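Local coordinates for glutamate--cysteine ligase GshA (Methylobacillus flagellatus KT, PDB 3K1T), which probably acts as a ligase that joins glutamate to cysteine, at residues His351-Ser363 and Pro373-Cys386. Residues are numbered along the deposited sequence; the frame is centred on the assembly and turned at random.
Sequences HFVVGGFYRVHTS and PGMHFEPLTFETPC. With GOL (glycerol), chain J; SO4 (sulfate ion), chain B.
Phe382 lays its ring flat over the backbone of Gly356 and Phe357, just past the end of an antiparallel pairing between strands 352-361 and 377-381. Strand 352-361 also pairs with 340-349, so 377-381 extends that antiparallel sheet. Within the pairing, Tyr358 exchanges two backbone hydrogen bonds with Leu380 (Tyr358 N to Leu380 O, 2.8 Å), and Val360 does the same with Glu378. Gly356 CA sits 4.0 Å from the Phe382 ring centroid in a CH-pi contact, where a side chain on Gly356 would collide with Phe382 CE2. The ring's CE1 edge then meets one face of Tyr358, a T-shaped stack with planes at 73°; Phe402 of helix 398-421 makes a further edge-to-face pair with Phe382. Cutting Phe382 back to an alanine here would probably open a gap over the Gly356 backbone and strip the Tyr358 face of the edge packed on it.

Arg359 is worth following outward. Its CB lies 3.8 Å from Phe377 CG, and CG stands over the centre of that ring. With CG anti to the carbonyl carbon (chi1 -56°), the extended chain carries the guanidinium out over the ring's CZ end, above its plane, NH1 reaching 3.4 Å from Phe377 CZ; any cation-pi attraction is weak. NH2 donates to sulfate O1 at 2.9 Å and salt-bridges Asp49. The sulfate, probably from the crystallisation liquor, is also bound by Ser47, Asn63 and Gly67, so this site can hold an anion.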
ATOM      1  N   HIS A 351      -3.254  -8.655   3.317  1.00 13.90           N
ATOM      2  CA  HIS A 351      -2.069  -9.497   3.607  1.00 13.94           C
ATOM      3  C   HIS A 351      -0.767  -8.680   3.681  1.00 13.26           C
ATOM      4  O   HIS A 351       0.316  -9.224   3.459  1.00 14.55           O
ATOM      5  CB  HIS A 351      -1.952 -10.647   2.605  1.00 14.15           C
ATOM      6  CG  HIS A 351      -1.931 -10.224   1.155  1.00 17.39           C
ATOM      7  ND1 HIS A 351      -2.978 -10.488   0.287  1.00 20.00           N
ATOM      8  CD2 HIS A 351      -0.991  -9.569   0.427  1.00 19.32           C
ATOM      9  CE1 HIS A 351      -2.667 -10.024  -0.916  1.00 23.07           C
ATOM     10  NE2 HIS A 351      -1.466  -9.470  -0.861  1.00 21.60           N
ATOM     11  N   PHE A 352      -0.862  -7.389   3.989  1.00 12.21           N
ATOM     12  CA  PHE A 352       0.299  -6.492   4.018  1.00 11.79           C
ATOM     13  C   PHE A 352       0.661  -6.118   5.444  1.00 11.86           C
ATOM     14  O   PHE A 352      -0.213  -5.761   6.257  1.00 10.62           O
ATOM     15  CB  PHE A 352       0.018  -5.229   3.204  1.00 12.79           C
ATOM     16  CG  PHE A 352      -0.153  -5.508   1.749  1.00 13.13           C
ATOM     17  CD1 PHE A 352       0.931  -5.994   1.002  1.00 13.65           C
ATOM     18  CD2 PHE A 352      -1.349  -5.364   1.146  1.00 18.08           C
ATOM     19  CE1 PHE A 352       0.782  -6.273  -0.355  1.00 17.04           C
ATOM     20  CE2 PHE A 352      -1.511  -5.684  -0.217  1.00 18.73           C
ATOM     21  CZ  PHE A 352      -0.443  -6.154  -0.946  1.00 17.17           C
ATOM     22  N   VAL A 353       1.954  -6.179   5.745  1.00 11.51           N
ATOM     23  CA  VAL A 353       2.443  -5.696   7.033  1.00 11.43           C
ATOM     24  C   VAL A 353       2.494  -4.169   7.033  1.00 12.63           C
ATOM     25  O   VAL A 353       3.148  -3.561   6.173  1.00 14.11           O
ATOM     26  CB  VAL A 353       3.826  -6.274   7.359  1.00 11.84           C
ATOM     27  CG1 VAL A 353       4.339  -5.704   8.685  1.00 11.48           C
ATOM     28  CG2 VAL A 353       3.805  -7.846   7.318  1.00 12.78           C
ATOM     29  N   VAL A 354       1.810  -3.533   7.985  1.00 12.13           N
ATOM     30  CA  VAL A 354       1.736  -2.073   8.029  1.00 12.45           C
ATOM     31  C   VAL A 354       2.577  -1.417   9.124  1.00 12.82           C
ATOM     32  O   VAL A 354       2.839  -0.202   9.076  1.00 13.28           O
ATOM     33  CB  VAL A 354       0.276  -1.563   8.085  1.00 12.09           C
ATOM     34  CG1 VAL A 354      -0.455  -2.045   6.826  1.00 14.28           C
ATOM     35  CG2 VAL A 354      -0.451  -1.975   9.414  1.00 11.64           C
ATOM     36  N   GLY A 355       3.065  -2.223  10.061  1.00 12.71           N
ATOM     37  CA  GLY A 355       3.846  -1.701  11.181  1.00 12.68           C
ATOM     38  C   GLY A 355       3.610  -2.535  12.420  1.00 12.05           C
ATOM     39  O   GLY A 355       3.345  -3.727  12.332  1.00 10.24           O
ATOM     40  N   GLY A 356       3.688  -1.887  13.576  1.00 12.30           N
ATOM     41  CA  GLY A 356       3.479  -2.536  14.858  1.00 13.29           C
ATOM     42  C   GLY A 356       4.149  -1.810  15.996  1.00 12.95           C
ATOM     43  O   GLY A 356       4.515  -0.625  15.860  1.00 13.34           O
ATOM     44  N   PHE A 357       4.291  -2.502  17.124  1.00 11.58           N
ATOM     45  CA  PHE A 357       4.863  -1.914  18.297  1.00 11.41           C
ATOM     46  C   PHE A 357       5.390  -2.987  19.222  1.00 11.33           C
ATOM     47  O   PHE A 357       5.002  -4.128  19.111  1.00 10.49           O
ATOM     48  CB  PHE A 357       3.842  -0.995  19.017  1.00 11.72           C
ATOM     49  CG  PHE A 357       2.600  -1.694  19.481  1.00 11.50           C
ATOM     50  CD1 PHE A 357       1.481  -1.780  18.647  1.00 16.16           C
ATOM     51  CD2 PHE A 357       2.525  -2.224  20.748  1.00 13.55           C
ATOM     52  CE1 PHE A 357       0.326  -2.393  19.072  1.00 14.32           C
ATOM     53  CE2 PHE A 357       1.366  -2.870  21.211  1.00 16.18           C
ATOM     54  CZ  PHE A 357       0.257  -2.968  20.356  1.00 16.15           C
ATOM     55  N   TYR A 358       6.310  -2.613  20.113  1.00 12.22           N
ATOM     56  CA  TYR A 358       6.701  -3.492  21.211  1.00 11.85           C
ATOM     57  C   TYR A 358       5.821  -3.311  22.450  1.00 12.18           C
ATOM     58  O   TYR A 358       5.476  -2.185  22.807  1.00 13.10           O
ATOM     59  CB  TYR A 358       8.127  -3.190  21.635  1.00 12.83           C
ATOM     60  CG  TYR A 358       9.211  -3.745  20.729  1.00 12.16           C
ATOM     61  CD1 TYR A 358       9.613  -5.055  20.856  1.00 12.66           C
ATOM     62  CD2 TYR A 358       9.856  -2.938  19.781  1.00 13.18           C
ATOM     63  CE1 TYR A 358      10.653  -5.565  20.086  1.00 12.10           C
ATOM     64  CE2 TYR A 358      10.922  -3.459  18.995  1.00 13.42           C
ATOM     65  CZ  TYR A 358      11.299  -4.767  19.167  1.00 12.57           C
ATOM     66  OH  TYR A 358      12.349  -5.302  18.416  1.00 14.05           O
ATOM     67  N   ARG A 359       5.531  -4.415  23.121  1.00 12.64           N
ATOM     68  CA  ARG A 359       4.985  -4.386  24.478  1.00 13.02           C
ATOM     69  C   ARG A 359       6.188  -4.416  25.424  1.00 13.89           C
ATOM     70  O   ARG A 359       6.886  -5.427  25.492  1.00 13.13           O
ATOM     71  CB  ARG A 359       4.113  -5.599  24.760  1.00 13.72           C
ATOM     72  CG  ARG A 359       2.931  -5.818  23.780  1.00 15.23           C
ATOM     73  CD  ARG A 359       2.132  -7.053  24.163  1.00 16.42           C
ATOM     74  NE  ARG A 359       1.285  -7.514  23.052  1.00 15.89           N
ATOM     75  CZ  ARG A 359       0.163  -6.915  22.642  1.00 18.72           C
ATOM     76  NH1 ARG A 359      -0.310  -5.870  23.298  1.00 19.63           N
ATOM     77  NH2 ARG A 359      -0.503  -7.378  21.578  1.00 17.09           N
ATOM     78  N   VAL A 360       6.391  -3.318  26.141  1.00 12.32           N
ATOM     79  CA  VAL A 360       7.504  -3.161  27.052  1.00 13.25           C
ATOM     80  C   VAL A 360       6.935  -3.406  28.441  1.00 13.42           C
ATOM     81  O   VAL A 360       6.107  -2.629  28.947  1.00 13.15           O
ATOM     82  CB  VAL A 360       8.182  -1.764  26.908  1.00 12.00           C
ATOM     83  CG1 VAL A 360       9.384  -1.582  27.928  1.00 13.23           C
ATOM     84  CG2 VAL A 360       8.659  -1.489  25.468  1.00 12.15           C
ATOM     85  N   HIS A 361       7.330  -4.519  29.030  1.00 13.70           N
ATOM     86  CA  HIS A 361       6.802  -4.954  30.335  1.00 14.45           C
ATOM     87  C   HIS A 361       6.980  -3.887  31.413  1.00 14.49           C
ATOM     88  O   HIS A 361       8.060  -3.301  31.556  1.00 14.83           O
ATOM     89  CB  HIS A 361       7.493  -6.241  30.835  1.00 14.12           C
ATOM     90  CG  HIS A 361       7.200  -7.465  30.031  1.00 12.58           C
ATOM     91  ND1 HIS A 361       7.197  -8.726  30.590  1.00 13.37           N
ATOM     92  CD2 HIS A 361       6.988  -7.642  28.706  1.00 13.04           C
ATOM     93  CE1 HIS A 361       7.002  -9.621  29.645  1.00 15.24           C
ATOM     94  NE2 HIS A 361       6.822  -8.987  28.500  1.00 13.08           N
ATOM     95  N   THR A 362       5.913  -3.643  32.181  1.00 15.32           N
ATOM     96  CA  THR A 362       6.000  -2.752  33.345  1.00 16.68           C
ATOM     97  C   THR A 362       6.565  -3.471  34.574  1.00 17.54           C
ATOM     98  O   THR A 362       7.188  -2.844  35.399  1.00 17.79           O
ATOM     99  CB  THR A 362       4.637  -2.108  33.695  1.00 17.87           C
ATOM    100  OG1 THR A 362       3.688  -3.143  33.881  1.00 19.20           O
ATOM    101  CG2 THR A 362       4.135  -1.215  32.570  1.00 16.91           C
ATOM    102  N   SER A 363       6.349  -4.767  34.712  1.00 19.21           N
ATOM    103  CA  SER A 363       6.978  -5.536  35.772  1.00 20.62           C
ATOM    104  C   SER A 363       8.473  -5.701  35.505  1.00 21.66           C
ATOM    105  O   SER A 363       8.932  -5.600  34.356  1.00 19.76           O
ATOM    106  CB  SER A 363       6.349  -6.918  35.907  1.00 21.22           C
ATOM    107  OG  SER A 363       4.988  -6.817  36.308  1.00 25.99           O
ATOM    108  N   PRO A 373       2.871 -10.615  29.433  1.00 19.70           N
ATOM    109  CA  PRO A 373       2.660  -9.335  30.108  1.00 21.18           C
ATOM    110  C   PRO A 373       1.183  -8.974  30.374  1.00 21.92           C
ATOM    111  O   PRO A 373       0.903  -8.106  31.212  1.00 21.45           O
ATOM    112  CB  PRO A 373       3.260  -8.330  29.125  1.00 20.49           C
ATOM    113  CG  PRO A 373       3.054  -8.956  27.813  1.00 19.78           C
ATOM    114  CD  PRO A 373       3.352 -10.418  28.066  1.00 20.68           C
ATOM    115  N   GLY A 374       0.258  -9.600  29.664  1.00 23.10           N
ATOM    116  CA  GLY A 374      -1.156  -9.191  29.766  1.00 23.83           C
ATOM    117  C   GLY A 374      -1.298  -7.706  29.442  1.00 24.62           C
ATOM    118  O   GLY A 374      -0.810  -7.233  28.413  1.00 23.63           O
HETATM  119  N   MSE A 375      -1.941  -6.978  30.353  1.00 25.28           N
HETATM  120  CA  MSE A 375      -2.141  -5.531  30.237  1.00 26.64           C
HETATM  121  C   MSE A 375      -0.997  -4.731  30.795  1.00 24.33           C
HETATM  122  O   MSE A 375      -0.986  -3.524  30.672  1.00 23.28           O
HETATM  123  CB  MSE A 375      -3.375  -5.122  31.062  1.00 28.71           C
HETATM  124  CG  MSE A 375      -4.660  -5.735  30.566  1.00 35.84           C
HETATM  125 SE   MSE A 375      -4.977  -5.162  28.705  0.75 56.04          SE
HETATM  126  CE  MSE A 375      -4.752  -3.200  28.848  1.00 51.82           C
ATOM    127  N   HIS A 376      -0.052  -5.392  31.451  1.00 23.77           N
ATOM    128  CA  HIS A 376       1.041  -4.710  32.129  1.00 23.22           C
ATOM    129  C   HIS A 376       2.226  -4.422  31.191  1.00 21.50           C
ATOM    130  O   HIS A 376       3.304  -5.053  31.266  1.00 19.69           O
ATOM    131  CB  HIS A 376       1.471  -5.537  33.345  1.00 24.61           C
ATOM    132  CG  HIS A 376       0.347  -5.774  34.306  1.00 29.79           C
ATOM    133  ND1 HIS A 376      -0.366  -6.957  34.348  1.00 37.61           N
ATOM    134  CD2 HIS A 376      -0.250  -4.947  35.197  1.00 34.34           C
ATOM    135  CE1 HIS A 376      -1.321  -6.864  35.257  1.00 35.63           C
ATOM    136  NE2 HIS A 376      -1.268  -5.659  35.790  1.00 35.68           N
ATOM    137  N   PHE A 377       2.015  -3.447  30.326  1.00 19.40           N
ATOM    138  CA  PHE A 377       3.023  -3.026  29.365  1.00 18.31           C
ATOM    139  C   PHE A 377       2.755  -1.597  28.953  1.00 18.15           C
ATOM    140  O   PHE A 377       1.633  -1.097  29.081  1.00 19.45           O
ATOM    141  CB  PHE A 377       3.038  -3.965  28.144  1.00 16.95           C
ATOM    142  CG  PHE A 377       1.861  -3.771  27.211  1.00 17.06           C
ATOM    143  CD1 PHE A 377       1.891  -2.793  26.217  1.00 18.24           C
ATOM    144  CD2 PHE A 377       0.718  -4.543  27.359  1.00 18.14           C
ATOM    145  CE1 PHE A 377       0.797  -2.598  25.373  1.00 19.16           C
ATOM    146  CE2 PHE A 377      -0.393  -4.345  26.509  1.00 20.25           C
ATOM    147  CZ  PHE A 377      -0.335  -3.369  25.532  1.00 17.86           C
ATOM    148  N   GLU A 378       3.787  -0.926  28.485  1.00 15.94           N
ATOM    149  CA  GLU A 378       3.662   0.314  27.758  1.00 16.72           C
ATOM    150  C   GLU A 378       4.120   0.062  26.292  1.00 16.72           C
ATOM    151  O   GLU A 378       5.112  -0.632  26.076  1.00 15.15           O
ATOM    152  CB  GLU A 378       4.538   1.359  28.375  1.00 17.75           C
ATOM    153  CG  GLU A 378       4.031   1.713  29.802  1.00 22.59           C
ATOM    154  CD  GLU A 378       4.928   2.691  30.526  1.00 31.33           C
ATOM    155  OE1 GLU A 378       5.964   3.125  29.947  1.00 35.85           O
ATOM    156  OE2 GLU A 378       4.584   3.022  31.702  1.00 37.25           O
ATOM    157  N   PRO A 379       3.420   0.644  25.309  1.00 15.94           N
ATOM    158  CA  PRO A 379       3.805   0.424  23.893  1.00 16.72           C
ATOM    159  C   PRO A 379       5.026   1.239  23.505  1.00 16.43           C
ATOM    160  O   PRO A 379       5.218   2.325  24.024  1.00 16.93           O
ATOM    161  CB  PRO A 379       2.574   0.898  23.104  1.00 17.11           C
ATOM    162  CG  PRO A 379       1.918   1.960  24.023  1.00 18.65           C
ATOM    163  CD  PRO A 379       2.197   1.468  25.455  1.00 17.35           C
ATOM    164  N   LEU A 380       5.837   0.722  22.595  1.00 15.35           N
ATOM    165  CA  LEU A 380       6.965   1.439  22.033  1.00 14.73           C
ATOM    166  C   LEU A 380       6.920   1.201  20.545  1.00 15.10           C
ATOM    167  O   LEU A 380       7.030   0.070  20.087  1.00 12.78           O
ATOM    168  CB  LEU A 380       8.280   0.891  22.565  1.00 15.40           C
ATOM    169  CG  LEU A 380       9.534   1.534  21.988  1.00 16.65           C
ATOM    170  CD1 LEU A 380       9.714   2.982  22.495  1.00 17.28           C
ATOM    171  CD2 LEU A 380      10.736   0.621  22.352  1.00 18.22           C
ATOM    172  N   THR A 381       6.721   2.257  19.773  1.00 16.14           N
ATOM    173  CA  THR A 381       6.446   2.063  18.355  1.00 16.72           C
ATOM    174  C   THR A 381       7.703   1.607  17.597  1.00 16.55           C
ATOM    175  O   THR A 381       8.834   1.878  18.000  1.00 15.06           O
ATOM    176  CB  THR A 381       5.789   3.342  17.722  1.00 18.47           C
ATOM    177  OG1 THR A 381       5.066   2.957  16.533  1.00 22.38           O
ATOM    178  CG2 THR A 381       6.849   4.382  17.391  1.00 19.07           C
ATOM    179  N   PHE A 382       7.476   0.798  16.566  1.00 16.59           N
ATOM    180  CA  PHE A 382       8.536   0.280  15.692  1.00 17.17           C
ATOM    181  C   PHE A 382       9.155   1.436  14.932  1.00 18.02           C
ATOM    182  O   PHE A 382       8.438   2.299  14.440  1.00 18.60           O
ATOM    183  CB  PHE A 382       7.953  -0.665  14.640  1.00 16.89           C
ATOM    184  CG  PHE A 382       7.618  -2.033  15.123  1.00 16.04           C
ATOM    185  CD1 PHE A 382       7.887  -2.465  16.435  1.00 13.24           C
ATOM    186  CD2 PHE A 382       7.028  -2.913  14.251  1.00 15.23           C
ATOM    187  CE1 PHE A 382       7.584  -3.740  16.825  1.00 13.50           C
ATOM    188  CE2 PHE A 382       6.710  -4.187  14.640  1.00 16.27           C
ATOM    189  CZ  PHE A 382       6.969  -4.605  15.942  1.00 15.11           C
ATOM    190  N   GLU A 383      10.465   1.412  14.806  1.00 19.36           N
ATOM    191  CA  GLU A 383      11.222   2.381  14.026  1.00 21.07           C
ATOM    192  C   GLU A 383      11.608   1.850  12.614  1.00 21.16           C
ATOM    193  O   GLU A 383      11.928   2.628  11.723  1.00 24.24           O
ATOM    194  CB  GLU A 383      12.482   2.735  14.814  1.00 21.87           C
ATOM    195  CG  GLU A 383      12.220   3.448  16.168  1.00 25.16           C
ATOM    196  CD  GLU A 383      11.635   4.849  15.991  1.00 30.96           C
ATOM    197  OE1 GLU A 383      12.217   5.585  15.170  1.00 34.08           O
ATOM    198  OE2 GLU A 383      10.650   5.233  16.699  1.00 31.34           O
ATOM    199  N   THR A 384      11.529   0.553  12.392  1.00 17.66           N
ATOM    200  CA  THR A 384      12.048  -0.057  11.167  1.00 16.88           C
ATOM    201  C   THR A 384      10.895  -0.691  10.414  1.00 15.35           C
ATOM    202  O   THR A 384      10.080  -1.371  11.030  1.00 15.54           O
ATOM    203  CB  THR A 384      13.107  -1.150  11.534  1.00 16.84           C
ATOM    204  OG1 THR A 384      14.128  -0.601  12.379  1.00 15.49           O
ATOM    205  CG2 THR A 384      13.762  -1.784  10.290  1.00 16.08           C
ATOM    206  N   PRO A 385      10.819  -0.512   9.081  1.00 15.24           N
ATOM    207  CA  PRO A 385       9.820  -1.223   8.280  1.00 15.21           C
ATOM    208  C   PRO A 385      10.105  -2.715   8.218  1.00 14.49           C
ATOM    209  O   PRO A 385      11.255  -3.119   8.356  1.00 14.02           O
ATOM    210  CB  PRO A 385      10.012  -0.634   6.870  1.00 15.86           C
ATOM    211  CG  PRO A 385      10.758   0.601   7.040  1.00 17.09           C
ATOM    212  CD  PRO A 385      11.613   0.415   8.265  1.00 15.97           C
ATOM    213  N   CYS A 386       9.071  -3.518   7.951  1.00 14.70           N
ATOM    214  CA  CYS A 386       9.203  -4.982   7.799  1.00 14.57           C
ATOM    215  C   CYS A 386       9.310  -5.452   6.361  1.00 14.53           C
ATOM    216  O   CYS A 386       9.446  -6.650   6.136  1.00 15.61           O
ATOM    217  CB  CYS A 386       7.990  -5.700   8.460  1.00 14.77           C
ATOM    218  SG  CYS A 386       7.834  -5.369  10.234  1.00 16.91           S
TER
HETATM  219  C1  GOL J 440       6.097  -0.318   7.823  1.00 24.36           C
HETATM  220  O1  GOL J 440       5.541   0.255   8.967  1.00 27.92           O
HETATM  221  C2  GOL J 440       5.762  -1.789   7.604  1.00 23.51           C
HETATM  222  O2  GOL J 440       6.552  -2.415   8.466  1.00 20.24           O
HETATM  223  C3  GOL J 440       6.083  -2.450   6.253  1.00 25.31           C
HETATM  224  O3  GOL J 440       7.308  -1.972   5.673  1.00 28.82           O
HETATM  225  S   SO4 B 432      -3.591  -6.158  20.034  1.00 21.90           S
HETATM  226  O1  SO4 B 432      -2.583  -5.493  20.827  1.00 27.96           O
HETATM  227  O2  SO4 B 432      -3.166  -5.764  18.728  1.00 25.53           O
HETATM  228  O3  SO4 B 432      -3.533  -7.596  20.166  1.00 23.72           O
HETATM  229  O4  SO4 B 432      -4.942  -5.645  20.356  1.00 22.65           O
HETATM  230  O   HOH W   1       4.886  -6.678  32.816  1.00 16.42           O